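Local coordinates for aminofutalosine deaminase (Helicobacter pylori, PDB 7LKK), which deaminates aminofutalosine in the menaquinone pathway of this bacterium and probably also converts adenosine into inosine, using a bound metal ion, at residues F75-T80 / V325-L330; E282-I287 / R317-S322. One frame throughout, in Å; residues are numbered along the deposited sequence.

Interaction 1: F75-T80 / V325-L330; sequences FINAHT and VATDGL. With FE (Fe (III) ion), chain E; MCF ((8R)-3-(5-S-methyl-5-thio-beta-D-ribofuranosyl)-3,6,7,8-tetrahydroimidazo[4,5-d][1,3]diazepin-8-ol), chain J.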
ATOM      1  N   PHE A  75      19.437  -3.138   1.600  1.00 17.60           N
ATOM      2  CA  PHE A  75      18.723  -1.932   1.981  1.00 17.54           C
ATOM      3  C   PHE A  75      19.245  -1.386   3.305  1.00 15.68           C
ATOM      4  O   PHE A  75      19.864  -2.093   4.104  1.00 17.65           O
ATOM      5  CB  PHE A  75      17.226  -2.203   2.104  1.00 17.39           C
ATOM      6  CG  PHE A  75      16.545  -2.468   0.794  1.00 15.22           C
ATOM      7  CD1 PHE A  75      16.773  -1.650  -0.300  1.00 12.21           C
ATOM      8  CD2 PHE A  75      15.669  -3.533   0.661  1.00 18.03           C
ATOM      9  CE1 PHE A  75      16.144  -1.893  -1.505  1.00 17.69           C
ATOM     10  CE2 PHE A  75      15.036  -3.782  -0.541  1.00 19.38           C
ATOM     11  CZ  PHE A  75      15.275  -2.961  -1.626  1.00 18.90           C
ATOM     12  N   ILE A  76      18.983  -0.102   3.526  1.00 16.80           N
ATOM     13  CA  ILE A  76      19.204   0.549   4.809  1.00 15.42           C
ATOM     14  C   ILE A  76      17.854   1.051   5.302  1.00 15.22           C
ATOM     15  O   ILE A  76      17.167   1.795   4.591  1.00 16.63           O
ATOM     16  CB  ILE A  76      20.216   1.701   4.708  1.00 19.08           C
ATOM     17  CG1 ILE A  76      21.622   1.164   4.422  1.00 16.70           C
ATOM     18  CG2 ILE A  76      20.217   2.518   5.993  1.00 19.98           C
ATOM     19  CD1 ILE A  76      21.962   1.076   2.950  1.00 17.82           C
ATOM     20  N   ASN A  77      17.465   0.628   6.502  1.00 18.50           N
ATOM     21  CA  ASN A  77      16.230   1.071   7.146  1.00 17.12           C
ATOM     22  C   ASN A  77      16.647   1.997   8.285  1.00 15.87           C
ATOM     23  O   ASN A  77      16.989   1.536   9.376  1.00 17.60           O
ATOM     24  CB  ASN A  77      15.410  -0.118   7.641  1.00 17.68           C
ATOM     25  CG  ASN A  77      14.026   0.285   8.122  1.00 19.54           C
ATOM     26  OD1 ASN A  77      13.623   1.440   7.989  1.00 18.26           O
ATOM     27  ND2 ASN A  77      13.293  -0.668   8.684  1.00 18.13           N
ATOM     28  N   ALA A  78      16.616   3.305   8.024  1.00 16.15           N
ATOM     29  CA  ALA A  78      17.296   4.279   8.870  1.00 18.52           C
ATOM     30  C   ALA A  78      16.530   4.655  10.131  1.00 17.23           C
ATOM     31  O   ALA A  78      17.070   5.408  10.948  1.00 18.00           O
ATOM     32  CB  ALA A  78      17.591   5.549   8.067  1.00 15.85           C
ATOM     33  N   HIS A  79      15.301   4.170  10.313  1.00 17.03           N
ATOM     34  CA  HIS A  79      14.493   4.587  11.459  1.00 16.15           C
ATOM     35  C   HIS A  79      13.477   3.499  11.779  1.00 22.42           C
ATOM     36  O   HIS A  79      12.496   3.331  11.047  1.00 21.90           O
ATOM     37  CB  HIS A  79      13.795   5.915  11.177  1.00 18.43           C
ATOM     38  CG  HIS A  79      13.089   6.492  12.365  1.00 18.73           C
ATOM     39  ND1 HIS A  79      13.739   7.237  13.326  1.00 14.68           N
ATOM     40  CD2 HIS A  79      11.790   6.437  12.745  1.00 19.46           C
ATOM     41  CE1 HIS A  79      12.872   7.616  14.247  1.00 20.31           C
ATOM     42  NE2 HIS A  79      11.682   7.145  13.918  1.00 18.44           N
ATOM     43  N   THR A  80      13.705   2.766  12.868  1.00 19.86           N
ATOM     44  CA  THR A  80      12.730   1.802  13.354  1.00 22.02           C
ATOM     45  C   THR A  80      12.782   1.771  14.876  1.00 26.89           C
ATOM     46  O   THR A  80      13.773   2.171  15.491  1.00 25.32           O
ATOM     47  CB  THR A  80      12.973   0.401  12.777  1.00 25.21           C
ATOM     48  OG1 THR A  80      11.906  -0.471  13.171  1.00 34.16           O
ATOM     49  CG2 THR A  80      14.291  -0.158  13.280  1.00 26.64           C
ATOM     50  N   VAL A 325      13.813   6.515   3.052  1.00 17.23           N
ATOM     51  CA  VAL A 325      12.527   5.904   3.376  1.00 12.90           C
ATOM     52  C   VAL A 325      12.738   4.843   4.446  1.00 16.52           C
ATOM     53  O   VAL A 325      13.592   3.961   4.296  1.00 14.99           O
ATOM     54  CB  VAL A 325      11.866   5.300   2.125  1.00 14.27           C
ATOM     55  CG1 VAL A 325      10.494   4.728   2.477  1.00 16.55           C
ATOM     56  CG2 VAL A 325      11.751   6.348   1.032  1.00 15.46           C
ATOM     57  N   ALA A 326      11.954   4.919   5.522  1.00 16.93           N
ATOM     58  CA  ALA A 326      12.074   4.009   6.651  1.00 17.86           C
ATOM     59  C   ALA A 326      10.697   3.516   7.079  1.00 16.81           C
ATOM     60  O   ALA A 326       9.672   4.147   6.811  1.00 14.82           O
ATOM     61  CB  ALA A 326      12.781   4.675   7.841  1.00 16.11           C
ATOM     62  N   THR A 327      10.693   2.370   7.764  1.00 16.39           N
ATOM     63  CA  THR A 327       9.455   1.703   8.151  1.00 17.84           C
ATOM     64  C   THR A 327       8.848   2.254   9.432  1.00 18.98           C
ATOM     65  O   THR A 327       7.661   2.018   9.682  1.00 21.03           O
ATOM     66  CB  THR A 327       9.697   0.204   8.345  1.00 21.75           C
ATOM     67  OG1 THR A 327      10.667   0.007   9.385  1.00 19.13           O
ATOM     68  CG2 THR A 327      10.206  -0.430   7.061  1.00 19.73           C
ATOM     69  N   ASP A 328       9.634   2.961  10.249  1.00 20.27           N
ATOM     70  CA  ASP A 328       9.268   3.242  11.634  1.00 22.36           C
ATOM     71  C   ASP A 328       9.095   1.916  12.365  1.00 23.35           C
ATOM     72  O   ASP A 328       9.611   0.886  11.917  1.00 27.50           O
ATOM     73  CB  ASP A 328       7.999   4.101  11.720  1.00 17.06           C
ATOM     74  CG  ASP A 328       8.124   5.236  12.722  1.00 23.73           C
ATOM     75  OD1 ASP A 328       9.052   5.193  13.553  1.00 23.09           O
ATOM     76  OD2 ASP A 328       7.290   6.165  12.682  1.00 19.92           O
ATOM     77  N   GLY A 329       8.381   1.917  13.485  1.00 27.31           N
ATOM     78  CA  GLY A 329       8.121   0.702  14.221  1.00 22.67           C
ATOM     79  C   GLY A 329       6.707   0.188  13.995  1.00 26.57           C
ATOM     80  O   GLY A 329       5.860   0.848  13.399  1.00 22.54           O
ATOM     81  N   LEU A 330       6.467  -1.031  14.487  1.00 27.55           N
ATOM     82  CA  LEU A 330       5.118  -1.583  14.479  1.00 22.39           C
ATOM     83  C   LEU A 330       4.182  -0.830  15.415  1.00 27.74           C
ATOM     84  O   LEU A 330       2.981  -1.110  15.422  1.00 20.60           O
ATOM     85  CB  LEU A 330       5.150  -3.068  14.848  1.00 18.70           C
ATOM     86  CG  LEU A 330       5.763  -3.989  13.789  1.00 27.39           C
ATOM     87  CD1 LEU A 330       5.785  -5.437  14.261  1.00 28.62           C
ATOM     88  CD2 LEU A 330       5.012  -3.865  12.469  1.00 23.65           C
TER
HETATM   89 FE    FE E 501      10.079   7.024  15.218  1.00 27.30          FE
HETATM   90  O8  MCF J 506       8.360   7.960  15.344  1.00 30.79           O
HETATM   91  C8  MCF J 506       7.178   7.270  15.659  1.00 28.39           C
HETATM   92  C7  MCF J 506       5.979   8.200  15.814  1.00 25.65           C
HETATM   93  N6  MCF J 506       6.386   9.483  16.330  1.00 25.30           N
HETATM   94  C5  MCF J 506       7.224   9.543  17.506  1.00 26.51           C
HETATM   95  N4  MCF J 506       7.739   8.400  18.251  1.00 24.69           N
HETATM   96  C10 MCF J 506       7.586   6.929  18.125  1.00 25.35           C
HETATM   97  C9  MCF J 506       7.334   6.356  16.893  1.00 24.50           C
HETATM   98  N1  MCF J 506       7.253   5.045  17.070  1.00 26.38           N
HETATM   99  C2  MCF J 506       7.460   4.758  18.354  1.00 26.43           C
HETATM  100  N3  MCF J 506       7.673   5.913  18.991  1.00 23.54           N
HETATM  101  C1S MCF J 506       7.930   5.993  20.462  1.00 29.09           C
HETATM  102  C2S MCF J 506       9.058   6.978  20.850  1.00 28.97           C
HETATM  103  O2S MCF J 506      10.277   6.377  20.749  1.00 23.50           O
HETATM  104  O4S MCF J 506       6.897   6.454  21.061  1.00 27.92           O
HETATM  105  C4S MCF J 506       7.440   7.150  22.420  1.00 29.99           C
HETATM  106  C3S MCF J 506       8.731   7.283  22.306  1.00 29.79           C
HETATM  107  O3S MCF J 506       9.417   6.284  23.202  1.00 30.91           O
HETATM  108  C5S MCF J 506       6.778   8.506  22.589  1.00 31.10           C
HETATM  109  S5S MCF J 506       6.629   8.894  24.357  1.00 38.43           S
HETATM  110  C6S MCF J 506       6.390  10.683  24.557  1.00 34.28           C
HETATM  111  O   HOH W   1      15.906   4.497   5.436  1.00 19.78           O

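Interaction 2: E282-I287 / R317-S322; sequences EALKRI and REAGLS. With EDO (1,2-ethanediol), chain G.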
ATOM      1  N   GLU A 282      10.529  27.374   4.713  1.00 23.83           N
ATOM      2  CA  GLU A 282      11.540  28.095   5.480  1.00 25.89           C
ATOM      3  C   GLU A 282      12.180  27.193   6.529  1.00 20.73           C
ATOM      4  O   GLU A 282      13.400  27.233   6.731  1.00 26.66           O
ATOM      5  CB  GLU A 282      10.927  29.330   6.139  1.00 27.09           C
ATOM      6  CG  GLU A 282      11.935  30.164   6.921  1.00 32.62           C
ATOM      7  CD  GLU A 282      11.281  31.086   7.931  1.00 37.97           C
ATOM      8  OE1 GLU A 282      10.139  31.528   7.688  1.00 42.20           O
ATOM      9  OE2 GLU A 282      11.913  31.368   8.973  1.00 43.49           O
ATOM     10  N   ALA A 283      11.375  26.364   7.196  1.00 19.07           N
ATOM     11  CA  ALA A 283      11.917  25.466   8.211  1.00 24.38           C
ATOM     12  C   ALA A 283      12.857  24.437   7.596  1.00 21.08           C
ATOM     13  O   ALA A 283      13.931  24.161   8.143  1.00 21.07           O
ATOM     14  CB  ALA A 283      10.778  24.774   8.959  1.00 21.30           C
ATOM     15  N   LEU A 284      12.474  23.860   6.454  1.00 21.36           N
ATOM     16  CA  LEU A 284      13.351  22.906   5.782  1.00 20.99           C
ATOM     17  C   LEU A 284      14.636  23.578   5.313  1.00 21.62           C
ATOM     18  O   LEU A 284      15.723  22.994   5.405  1.00 20.98           O
ATOM     19  CB  LEU A 284      12.620  22.258   4.607  1.00 19.66           C
ATOM     20  CG  LEU A 284      11.499  21.273   4.943  1.00 20.14           C
ATOM     21  CD1 LEU A 284      10.949  20.642   3.669  1.00 21.67           C
ATOM     22  CD2 LEU A 284      11.991  20.203   5.904  1.00 19.85           C
ATOM     23  N   LYS A 285      14.529  24.807   4.802  1.00 20.42           N
ATOM     24  CA  LYS A 285      15.724  25.544   4.405  1.00 21.55           C
ATOM     25  C   LYS A 285      16.586  25.885   5.614  1.00 19.25           C
ATOM     26  O   LYS A 285      17.820  25.863   5.532  1.00 22.56           O
ATOM     27  CB  LYS A 285      15.328  26.813   3.651  1.00 23.23           C
ATOM     28  CG  LYS A 285      14.825  26.561   2.239  1.00 20.38           C
ATOM     29  CD  LYS A 285      14.527  27.871   1.529  1.00 21.78           C
ATOM     30  CE  LYS A 285      15.704  28.305   0.672  1.00 26.78           C
ATOM     31  NZ  LYS A 285      16.391  27.135   0.056  1.00 30.10           N
ATOM     32  N   ARG A 286      15.950  26.199   6.745  1.00 23.89           N
ATOM     33  CA  ARG A 286      16.695  26.446   7.976  1.00 23.74           C
ATOM     34  C   ARG A 286      17.437  25.195   8.422  1.00 19.69           C
ATOM     35  O   ARG A 286      18.591  25.270   8.857  1.00 23.86           O
ATOM     36  CB  ARG A 286      15.746  26.925   9.074  1.00 23.19           C
ATOM     37  CG  ARG A 286      16.443  27.371  10.350  1.00 28.46           C
ATOM     38  CD  ARG A 286      16.920  28.808  10.241  1.00 27.25           C
ATOM     39  NE  ARG A 286      17.282  29.370  11.540  1.00 30.04           N
ATOM     40  CZ  ARG A 286      17.443  30.668  11.770  1.00 35.19           C
ATOM     41  NH1 ARG A 286      17.273  31.543  10.788  1.00 40.96           N
ATOM     42  NH2 ARG A 286      17.777  31.096  12.981  1.00 35.19           N
ATOM     43  N   ILE A 287      16.783  24.035   8.328  1.00 21.41           N
ATOM     44  CA  ILE A 287      17.437  22.772   8.660  1.00 20.81           C
ATOM     45  C   ILE A 287      18.670  22.575   7.788  1.00 22.13           C
ATOM     46  O   ILE A 287      19.755  22.238   8.278  1.00 20.10           O
ATOM     47  CB  ILE A 287      16.449  21.603   8.502  1.00 20.75           C
ATOM     48  CG1 ILE A 287      15.400  21.614   9.614  1.00 19.49           C
ATOM     49  CG2 ILE A 287      17.181  20.279   8.497  1.00 21.36           C
ATOM     50  CD1 ILE A 287      14.273  20.627   9.391  1.00 20.54           C
ATOM     51  N   ARG A 317      12.300  18.939  -2.246  1.00 22.63           N
ATOM     52  CA  ARG A 317      13.179  19.278  -3.359  1.00 20.51           C
ATOM     53  C   ARG A 317      13.448  20.777  -3.415  1.00 16.88           C
ATOM     54  O   ARG A 317      14.585  21.201  -3.649  1.00 21.12           O
ATOM     55  CB  ARG A 317      12.554  18.788  -4.667  1.00 18.25           C
ATOM     56  CG  ARG A 317      13.421  18.966  -5.898  1.00 20.56           C
ATOM     57  CD  ARG A 317      12.870  18.144  -7.057  1.00 23.11           C
ATOM     58  NE  ARG A 317      11.545  18.596  -7.472  1.00 22.14           N
ATOM     59  CZ  ARG A 317      10.685  17.856  -8.167  1.00 23.09           C
ATOM     60  NH1 ARG A 317      11.006  16.619  -8.523  1.00 24.95           N
ATOM     61  NH2 ARG A 317       9.503  18.352  -8.505  1.00 23.76           N
ATOM     62  N   GLU A 318      12.413  21.593  -3.191  1.00 20.58           N
ATOM     63  CA  GLU A 318      12.586  23.044  -3.212  1.00 19.60           C
ATOM     64  C   GLU A 318      13.556  23.517  -2.136  1.00 25.53           C
ATOM     65  O   GLU A 318      14.253  24.521  -2.327  1.00 21.64           O
ATOM     66  CB  GLU A 318      11.228  23.729  -3.052  1.00 20.23           C
ATOM     67  CG  GLU A 318      10.296  23.505  -4.235  1.00 21.89           C
ATOM     68  CD  GLU A 318       8.836  23.706  -3.885  1.00 27.42           C
ATOM     69  OE1 GLU A 318       8.550  24.192  -2.770  1.00 24.06           O
ATOM     70  OE2 GLU A 318       7.971  23.378  -4.728  1.00 26.18           O
ATOM     71  N   ALA A 319      13.616  22.818  -1.003  1.00 22.69           N
ATOM     72  CA  ALA A 319      14.554  23.160   0.059  1.00 17.07           C
ATOM     73  C   ALA A 319      15.969  22.670  -0.212  1.00 25.90           C
ATOM     74  O   ALA A 319      16.875  22.972   0.575  1.00 23.21           O
ATOM     75  CB  ALA A 319      14.067  22.593   1.393  1.00 24.00           C
ATOM     76  N   GLY A 320      16.184  21.929  -1.296  1.00 18.10           N
ATOM     77  CA  GLY A 320      17.504  21.414  -1.592  1.00 24.71           C
ATOM     78  C   GLY A 320      17.892  20.197  -0.789  1.00 23.67           C
ATOM     79  O   GLY A 320      19.081  19.992  -0.524  1.00 26.55           O
ATOM     80  N   LEU A 321      16.924  19.380  -0.390  1.00 21.19           N
ATOM     81  CA  LEU A 321      17.174  18.198   0.417  1.00 18.28           C
ATOM     82  C   LEU A 321      16.682  16.952  -0.310  1.00 19.23           C
ATOM     83  O   LEU A 321      16.034  17.025  -1.356  1.00 24.78           O
ATOM     84  CB  LEU A 321      16.505  18.322   1.792  1.00 21.36           C
ATOM     85  CG  LEU A 321      17.155  19.349   2.721  1.00 23.60           C
ATOM     86  CD1 LEU A 321      16.271  19.635   3.930  1.00 22.24           C
ATOM     87  CD2 LEU A 321      18.527  18.867   3.154  1.00 21.87           C
ATOM     88  N   SER A 322      17.020  15.799   0.258  1.00 25.85           N
ATOM     89  CA  SER A 322      16.605  14.497  -0.241  1.00 20.78           C
ATOM     90  C   SER A 322      16.098  13.668   0.931  1.00 24.30           C
ATOM     91  O   SER A 322      16.282  14.027   2.097  1.00 25.87           O
ATOM     92  CB  SER A 322      17.759  13.780  -0.953  1.00 25.23           C
ATOM     93  OG  SER A 322      18.911  13.739  -0.127  1.00 23.01           O
TER
HETATM   94  C1  EDO G 503      22.266  12.494  -1.641  1.00 34.68           C
HETATM   95  O1  EDO G 503      21.181  13.429  -1.672  1.00 37.75           O
HETATM   96  C2  EDO G 503      23.572  13.238  -1.386  1.00 36.96           C
HETATM   97  O2  EDO G 503      23.782  14.204  -2.421  1.00 37.96           O

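Interaction 1: F75-T80 / V325-L330
N77 and A326 bring the two backbones to 5.1 Å between CA atoms and T80 and D328 to 4.1 Å, as the end of strand 69-80 and the loop after strand 323-325 run the same general way, 34° apart. The N77 side chain meets T327 at about a right angle: OD1 accepts from T327 N (3.1 Å), while ND2 gives a nearly straight bond of 2.8 Å to T327 OG1, which lies in the amide plane. Two bonds to one residue, and a third from ND2 to Q125, fix the rotation of this buried amide. T327 OG1 donates to D328 O in its carbonyl plane, and a chi1 of -174° swings the T80 hydroxyl over to the same oxygen, OG1 sitting 2.9 Å from D328 O and above that plane. The A326 methyl fills the angle between N77 OD1 and the H79 backbone, where D328 N makes a weak bond to H79 O. The H79 ring and the D328 carboxylate lie side by side and point the same way, planes 51° apart, with OD1 at the edge of the ring. H79 NE2 binds the iron at 2.1 Å, whereas D328 OD1 lies farther out, a long and probably weak ligand at 2.7 Å; H81, H221 and O8 of the inhibitor complete the site. S302 OG holds D328 OD2, which faces C8 of the inhibitor. Metal-binding residues at the ends of the first and eighth barrel strands, as here, are characteristic of the amidohydrolase (beta/alpha)8 barrel.

Interaction 2: E282-I287 / R317-S322
L284 and A319 meet methylene to methyl on the outside of the (beta/alpha)8 barrel, where the flank of helix 281-291 packs on the turn that ends helix 313-318, a Schellman motif. The CA-CB bonds of L284 and A319 point at each other, and their CB atoms close to 3.5 Å, the tightest point of a small interface that has no hydrogen bond between its segments. With only a methyl at A319, the turn sits close against the helix. G320 supplies the positive phi (79°) of the motif and its N returns to R317 O; the chain leaves the helix here, and L321 too has its CB directed at helix 281-291. L284 and L321 both reach L296 of the inner strand 294-298, which places the apolar part of the contact between helices and barrel wall. K285 lies on the exposed side: its CG is 4.0 Å from A319 CA, and bends at chi3 (96°) and chi4 carry the amine back over the end of the shorter helix, though NZ stays 4.1 Å from E318 O, too far for a bond. On the inner side, the L321 CD1 methyl rests 3.7 Å from L284 O.

Interactions 1 and 2 have centres 22 Å apart and do not touch, yet they are neighbours in sequence: the chain passes from 317-322 along the short strand 323-325, whose last residue, V325, opens segment 325-330. Along the chain, interaction 2 is nested inside the loop closed by interaction 1. The two occupy different layers of the same barrel. Interaction 1 lies about 4 Å from the centre of the chain, all its touching residues buried, and holds two of the four protein ligands of the iron as well as part of the inhibitor pocket. Interaction 2, about 19 Å from that centre, is partly exposed, joins outer helices and lies away from the metal and the inhibitor.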